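Local coordinates for protein indole-3-pyruvate decarboxylase (Azospirillum brasilense, PDB 2NXW) that decarboxylates indole-3-pyruvate to indole-3-acetaldehyde, a step of auxin biosynthesis, using thiamine diphosphate and a magnesium ion, at residues H63-H67 against E68-G72; T445-D449 against G450-M454. All coordinates share one frame; numbering follows the deposited sequence.

Contact 1: residues H63-H67 against E68-G72; sequences HTLSH and EPAVG. With TPP (thiamine diphosphate), chain I.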
loop_
_atom_site.group_PDB
_atom_site.type_symbol
_atom_site.label_atom_id
_atom_site.label_comp_id
_atom_site.label_asym_id
_atom_site.label_seq_id
_atom_site.Cartn_x
_atom_site.Cartn_y
_atom_site.Cartn_z
ATOM N N HIS A 63 -10.842 7.659 36.886
ATOM C CA HIS A 63 -12.076 8.307 36.456
ATOM C C HIS A 63 -12.720 7.561 35.309
ATOM O O HIS A 63 -12.109 7.399 34.249
ATOM C CB HIS A 63 -11.793 9.735 35.986
ATOM C CG HIS A 63 -11.129 10.589 37.012
ATOM N ND1 HIS A 63 -11.587 10.675 38.311
ATOM C CD2 HIS A 63 -10.053 11.405 36.934
ATOM C CE1 HIS A 63 -10.816 11.508 38.989
ATOM N NE2 HIS A 63 -9.879 11.965 38.180
ATOM N N THR A 64 -13.948 7.103 35.502
ATOM C CA THR A 64 -14.621 6.423 34.406
ATOM C C THR A 64 -15.527 7.398 33.678
ATOM O O THR A 64 -15.941 8.429 34.225
ATOM C CB THR A 64 -15.443 5.206 34.883
ATOM O OG1 THR A 64 -16.462 5.621 35.804
ATOM C CG2 THR A 64 -14.522 4.189 35.557
ATOM N N LEU A 65 -15.783 7.094 32.413
ATOM C CA LEU A 65 -16.669 7.912 31.607
ATOM C C LEU A 65 -17.702 6.988 30.978
ATOM O O LEU A 65 -17.699 5.788 31.232
ATOM C CB LEU A 65 -15.857 8.681 30.561
ATOM C CG LEU A 65 -15.003 9.758 31.249
ATOM C CD1 LEU A 65 -14.035 10.381 30.275
ATOM C CD2 LEU A 65 -15.922 10.826 31.841
ATOM N N SER A 66 -18.601 7.538 30.175
ATOM C CA SER A 66 -19.649 6.741 29.570
ATOM C C SER A 66 -19.292 5.978 28.306
ATOM O O SER A 66 -19.674 4.817 28.146
ATOM C CB SER A 66 -20.843 7.638 29.231
ATOM O OG SER A 66 -21.371 8.261 30.395
ATOM N N HIS A 67 -18.565 6.644 27.417
ATOM C CA HIS A 67 -18.240 6.090 26.094
ATOM C C HIS A 67 -16.747 6.283 25.819
ATOM O O HIS A 67 -16.179 7.306 26.205
ATOM C CB HIS A 67 -19.108 6.853 25.076
ATOM C CG HIS A 67 -19.406 6.109 23.812
ATOM N ND1 HIS A 67 -19.971 6.731 22.716
ATOM C CD2 HIS A 67 -19.269 4.803 23.477
ATOM C CE1 HIS A 67 -20.167 5.837 21.761
ATOM N NE2 HIS A 67 -19.754 4.661 22.197
ATOM N N GLU A 68 -16.115 5.315 25.143
ATOM C CA GLU A 68 -14.670 5.406 24.909
ATOM C C GLU A 68 -14.152 6.665 24.210
ATOM O O GLU A 68 -13.034 7.100 24.496
ATOM C CB GLU A 68 -14.140 4.153 24.195
ATOM C CG GLU A 68 -14.088 2.905 25.088
ATOM C CD GLU A 68 -15.410 2.170 25.231
ATOM O OE1 GLU A 68 -16.413 2.550 24.583
ATOM O OE2 GLU A 68 -15.452 1.185 26.004
ATOM N N PRO A 69 -14.927 7.261 23.278
ATOM C CA PRO A 69 -14.381 8.476 22.659
ATOM C C PRO A 69 -14.014 9.485 23.748
ATOM O O PRO A 69 -12.942 10.100 23.699
ATOM C CB PRO A 69 -15.538 8.966 21.781
ATOM C CG PRO A 69 -16.135 7.680 21.300
ATOM C CD PRO A 69 -16.167 6.840 22.593
ATOM N N ALA A 70 -14.891 9.620 24.747
ATOM C CA ALA A 70 -14.654 10.550 25.850
ATOM C C ALA A 70 -13.439 10.156 26.699
ATOM O O ALA A 70 -12.756 11.019 27.238
ATOM C CB ALA A 70 -15.902 10.643 26.719
ATOM N N VAL A 71 -13.179 8.859 26.832
ATOM C CA VAL A 71 -12.004 8.423 27.597
ATOM C C VAL A 71 -10.753 8.967 26.908
ATOM O O VAL A 71 -9.861 9.542 27.544
ATOM C CB VAL A 71 -11.930 6.887 27.655
ATOM C CG1 VAL A 71 -10.587 6.429 28.242
ATOM C CG2 VAL A 71 -13.087 6.354 28.510
ATOM N N GLY A 72 -10.700 8.804 25.587
ATOM C CA GLY A 72 -9.563 9.280 24.821
ATOM C C GLY A 72 -9.434 10.793 24.816
ATOM O O GLY A 72 -8.342 11.336 25.014
HETATM N "N1'" TPP I . -16.961 -0.907 25.823
HETATM C "C2'" TPP I . -17.569 -1.366 24.721
HETATM C CM2 TPP I . -17.680 -0.460 23.500
HETATM N "N3'" TPP I . -18.079 -2.599 24.681
HETATM C "C4'" TPP I . -18.007 -3.444 25.759
HETATM N "N4'" TPP I . -18.497 -4.715 25.659
HETATM C "C5'" TPP I . -17.399 -2.979 26.969
HETATM C "C6'" TPP I . -16.868 -1.672 26.951
HETATM C "C7'" TPP I . -17.283 -3.857 28.262
HETATM N N3 TPP I . -18.630 -4.256 28.874
HETATM C C2 TPP I . -19.120 -5.468 28.610
HETATM S S1 TPP I . -20.597 -5.531 29.529
HETATM C C5 TPP I . -20.511 -3.921 30.226
HETATM C C4 TPP I . -19.310 -3.440 29.721
HETATM C CM4 TPP I . -18.795 -2.046 30.120
HETATM C C6 TPP I . -21.489 -3.310 31.134
HETATM C C7 TPP I . -22.782 -2.990 30.380
HETATM O O7 TPP I . -23.561 -2.236 31.279
HETATM P PA TPP I . -25.065 -2.103 30.803
HETATM O O1A TPP I . -25.196 -1.536 29.418
HETATM O O2A TPP I . -25.742 -1.143 31.844
HETATM O O3A TPP I . -25.862 -3.531 30.834
HETATM P PB TPP I . -25.740 -4.490 32.183
HETATM O O1B TPP I . -26.017 -3.635 33.429
HETATM O O2B TPP I . -26.840 -5.565 32.001
HETATM O O3B TPP I . -24.393 -5.144 32.269
#
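His67, the N-cap residue, turns its carbonyl into the first turn of the following helix, where His67 O takes two weak hydrogen bonds, from Ala70 N at 3.0 Å and from Val71 N at 3.4 Å. With CG placed opposite the backbone N (chi1 -154°), the imidazole lies over the start of the helix, and Pro69 CD sits 3.8 Å from the His67 ring centroid, 20° off the normal, a CH-pi contact displaced toward the rim. Cut back to an alanine, this position would probably leave Pro69 CD without the ring face it packs against. The Glu68 carboxylate plane is turned 67° from the imidazole. The Glu68 side chain bends at chi2 and carries OE2 to 2.6 Å from N1' of the thiamine diphosphate, while OE1 is held by Asn98. That approach to the aminopyrimidine fits the conserved glutamate of thiamine diphosphate enzymes, which promotes the imino tautomer of the cofactor. Farther back, Leu65 CD1 lies 4.0 Å from Ala70 CB, and Leu65 CB is 4.2 Å from Val71 CG2, an apolar join of loop and helix. The connection leads from strand 62-64, at one border of a parallel sheet, into helix 68-82; Val71 packs on strand 86-90, Leu65 on helix 462-465 and Ala70 on helix 427-437, while Met454 of the second subunit touches His67 and Glu68.

Contact 2: residues T445-D449 against G450-M454; sequences TVVGD and GAFQM. With MG (magnesium ion), chain C; TPP (thiamine diphosphate), chain E.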
loop_
_atom_site.group_PDB
_atom_site.type_symbol
_atom_site.label_atom_id
_atom_site.label_comp_id
_atom_site.label_asym_id
_atom_site.label_seq_id
_atom_site.Cartn_x
_atom_site.Cartn_y
_atom_site.Cartn_z
ATOM N N THR A 445 -16.604 25.334 28.513
ATOM C CA THR A 445 -16.651 24.571 27.275
ATOM C C THR A 445 -17.614 25.219 26.289
ATOM O O THR A 445 -18.703 25.626 26.675
ATOM C CB THR A 445 -17.149 23.148 27.544
ATOM O OG1 THR A 445 -16.244 22.501 28.446
ATOM C CG2 THR A 445 -17.232 22.343 26.254
ATOM N N VAL A 446 -17.189 25.341 25.032
ATOM C CA VAL A 446 -18.076 25.848 23.979
ATOM C C VAL A 446 -18.235 24.691 22.979
ATOM O O VAL A 446 -17.264 24.027 22.606
ATOM C CB VAL A 446 -17.542 27.135 23.291
ATOM C CG1 VAL A 446 -17.535 28.290 24.302
ATOM C CG2 VAL A 446 -16.160 26.909 22.722
ATOM N N VAL A 447 -19.469 24.452 22.554
ATOM C CA VAL A 447 -19.766 23.306 21.702
ATOM C C VAL A 447 -21.059 23.553 20.927
ATOM O O VAL A 447 -21.987 24.182 21.437
ATOM C CB VAL A 447 -19.913 22.038 22.620
ATOM C CG1 VAL A 447 -20.999 22.279 23.681
ATOM C CG2 VAL A 447 -20.233 20.791 21.802
ATOM N N GLY A 448 -21.111 23.051 19.698
ATOM C CA GLY A 448 -22.306 23.215 18.880
ATOM C C GLY A 448 -23.329 22.113 19.115
ATOM O O GLY A 448 -23.062 21.135 19.814
ATOM N N ASP A 449 -24.516 22.253 18.532
ATOM C CA ASP A 449 -25.549 21.250 18.713
ATOM C C ASP A 449 -25.201 19.897 18.086
ATOM O O ASP A 449 -25.473 18.845 18.665
ATOM C CB ASP A 449 -26.922 21.768 18.205
ATOM C CG ASP A 449 -26.897 22.284 16.763
ATOM O OD1 ASP A 449 -26.036 23.123 16.405
ATOM O OD2 ASP A 449 -27.795 21.855 16.009
ATOM N N GLY A 450 -24.587 19.927 16.910
ATOM C CA GLY A 450 -24.204 18.680 16.270
ATOM C C GLY A 450 -23.193 17.925 17.114
ATOM O O GLY A 450 -23.322 16.709 17.330
ATOM N N ALA A 451 -22.189 18.641 17.610
ATOM C CA ALA A 451 -21.166 17.999 18.439
ATOM C C ALA A 451 -21.715 17.542 19.789
ATOM O O ALA A 451 -21.310 16.496 20.301
ATOM C CB ALA A 451 -19.998 18.931 18.653
ATOM N N PHE A 452 -22.628 18.315 20.370
ATOM C CA PHE A 452 -23.179 17.910 21.650
ATOM C C PHE A 452 -23.947 16.593 21.504
ATOM O O PHE A 452 -23.926 15.757 22.398
ATOM C CB PHE A 452 -24.099 18.996 22.209
ATOM C CG PHE A 452 -24.434 18.805 23.658
ATOM C CD1 PHE A 452 -23.696 19.453 24.644
ATOM C CD2 PHE A 452 -25.456 17.945 24.036
ATOM C CE1 PHE A 452 -23.985 19.238 26.003
ATOM C CE2 PHE A 452 -25.744 17.723 25.386
ATOM C CZ PHE A 452 -24.999 18.376 26.367
ATOM N N GLN A 453 -24.643 16.411 20.382
ATOM C CA GLN A 453 -25.381 15.175 20.154
ATOM C C GLN A 453 -24.446 13.964 20.158
ATOM O O GLN A 453 -24.874 12.843 20.395
ATOM C CB GLN A 453 -26.109 15.227 18.807
ATOM C CG GLN A 453 -27.257 16.207 18.744
ATOM C CD GLN A 453 -27.799 16.309 17.348
ATOM O OE1 GLN A 453 -27.710 15.358 16.568
ATOM N NE2 GLN A 453 -28.386 17.454 17.025
ATOM N N MET A 454 -23.172 14.208 19.878
ATOM C CA MET A 454 -22.184 13.136 19.857
ATOM C C MET A 454 -21.649 12.762 21.236
ATOM O O MET A 454 -21.710 11.596 21.630
ATOM C CB MET A 454 -20.984 13.527 18.979
ATOM C CG MET A 454 -21.315 13.759 17.507
ATOM S SD MET A 454 -19.801 14.212 16.614
ATOM C CE MET A 454 -20.371 14.086 14.900
HETATM MG MG MG C . -24.812 23.715 14.866
HETATM N "N1'" TPP E . -17.678 13.911 12.039
HETATM C "C2'" TPP E . -16.675 14.143 12.900
HETATM C CM2 TPP E . -16.384 13.131 13.998
HETATM N "N3'" TPP E . -15.926 15.245 12.799
HETATM C "C4'" TPP E . -16.142 16.180 11.831
HETATM N "N4'" TPP E . -15.304 17.250 11.736
HETATM C "C5'" TPP E . -17.241 16.010 10.928
HETATM C "C6'" TPP E . -17.988 14.821 11.054
HETATM C "C7'" TPP E . -17.593 17.037 9.828
HETATM N N3 TPP E . -18.091 18.384 10.369
HETATM C C2 TPP E . -17.228 19.402 10.427
HETATM S S1 TPP E . -18.181 20.739 11.045
HETATM C C5 TPP E . -19.712 19.881 11.183
HETATM C C4 TPP E . -19.404 18.599 10.735
HETATM C CM4 TPP E . -20.489 17.489 10.678
HETATM C C6 TPP E . -20.978 20.465 11.672
HETATM C C7 TPP E . -20.844 20.801 13.169
HETATM O O7 TPP E . -22.145 21.133 13.584
HETATM P PA TPP E . -22.165 21.817 15.012
HETATM O O1A TPP E . -21.507 20.968 16.096
HETATM O O2A TPP E . -23.648 22.038 15.304
HETATM O O3A TPP E . -21.438 23.234 14.999
HETATM P PB TPP E . -21.793 24.366 13.844
HETATM O O1B TPP E . -23.307 24.453 13.642
HETATM O O2B TPP E . -21.192 25.680 14.422
HETATM O O3B TPP E . -21.079 24.031 12.543
HETATM O O HOH W 1 -23.957 24.953 16.374
#
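The diphosphate and magnesium site of the C-terminal thiamine diphosphate-binding domain is built where strand 443-448 turns into helix 449-455, their short axes at 103°. Asp449 OD1 binds the magnesium ion at 2.0 Å, its carboxylate brought round by a chi1 of 54° that sets CG between the backbone N and the carbonyl carbon. Diphosphate atoms O2A and O1B and a water also bind the metal, and Asn476 and Ser478 O complete six ligands. The helix start grips the inner (PA) phosphate through its backbone: Gly450 N donates to O2A at 2.8 Å (N-H...O 160°). Next to it, Ala451 N donates to O1A at 2.9 Å. O2A is thus shared by metal and amide, which probably helps offset its negative charge. Side chains would collide here, since a CB on Gly448 would clash with O3A and one on Gly450 with O7. Within the turn, Phe452 N bonds to Gly448 O at 2.9 Å and Gln453 N to Asp449 O at 3.1 Å. Val447 packs against it, CG2 lying 3.7 Å from Ala451 CB and CG1 meeting the Phe452 ring at its edge, 4.0 Å from CD1. The far end of Gln453 reaches Ser66 of the second subunit through OE1. The Gly-Asp-Gly sequence, with its aspartate on the metal and its amides on the phosphate, marks the start of the thiamine diphosphate-binding motif of this enzyme family.

Contact 1 comes first along the chain, in the N-terminal cofactor-binding domain, and contact 2 follows in the C-terminal one; each joins a strand to the helix after it, in two separate parallel six-stranded sheets. Their centres are 16 Å apart and their nearest atoms about 5 Å, without touching. Within one chain they serve different cofactors: the thiamine diphosphate beside Glu68 is also hydrogen-bonded by Gly450 and Ala451 of the second subunit. Residues 63-72 of one subunit and 445-454 of another therefore meet at a shared active site. Dimerisation brings the aminopyrimidine side and the diphosphate side together.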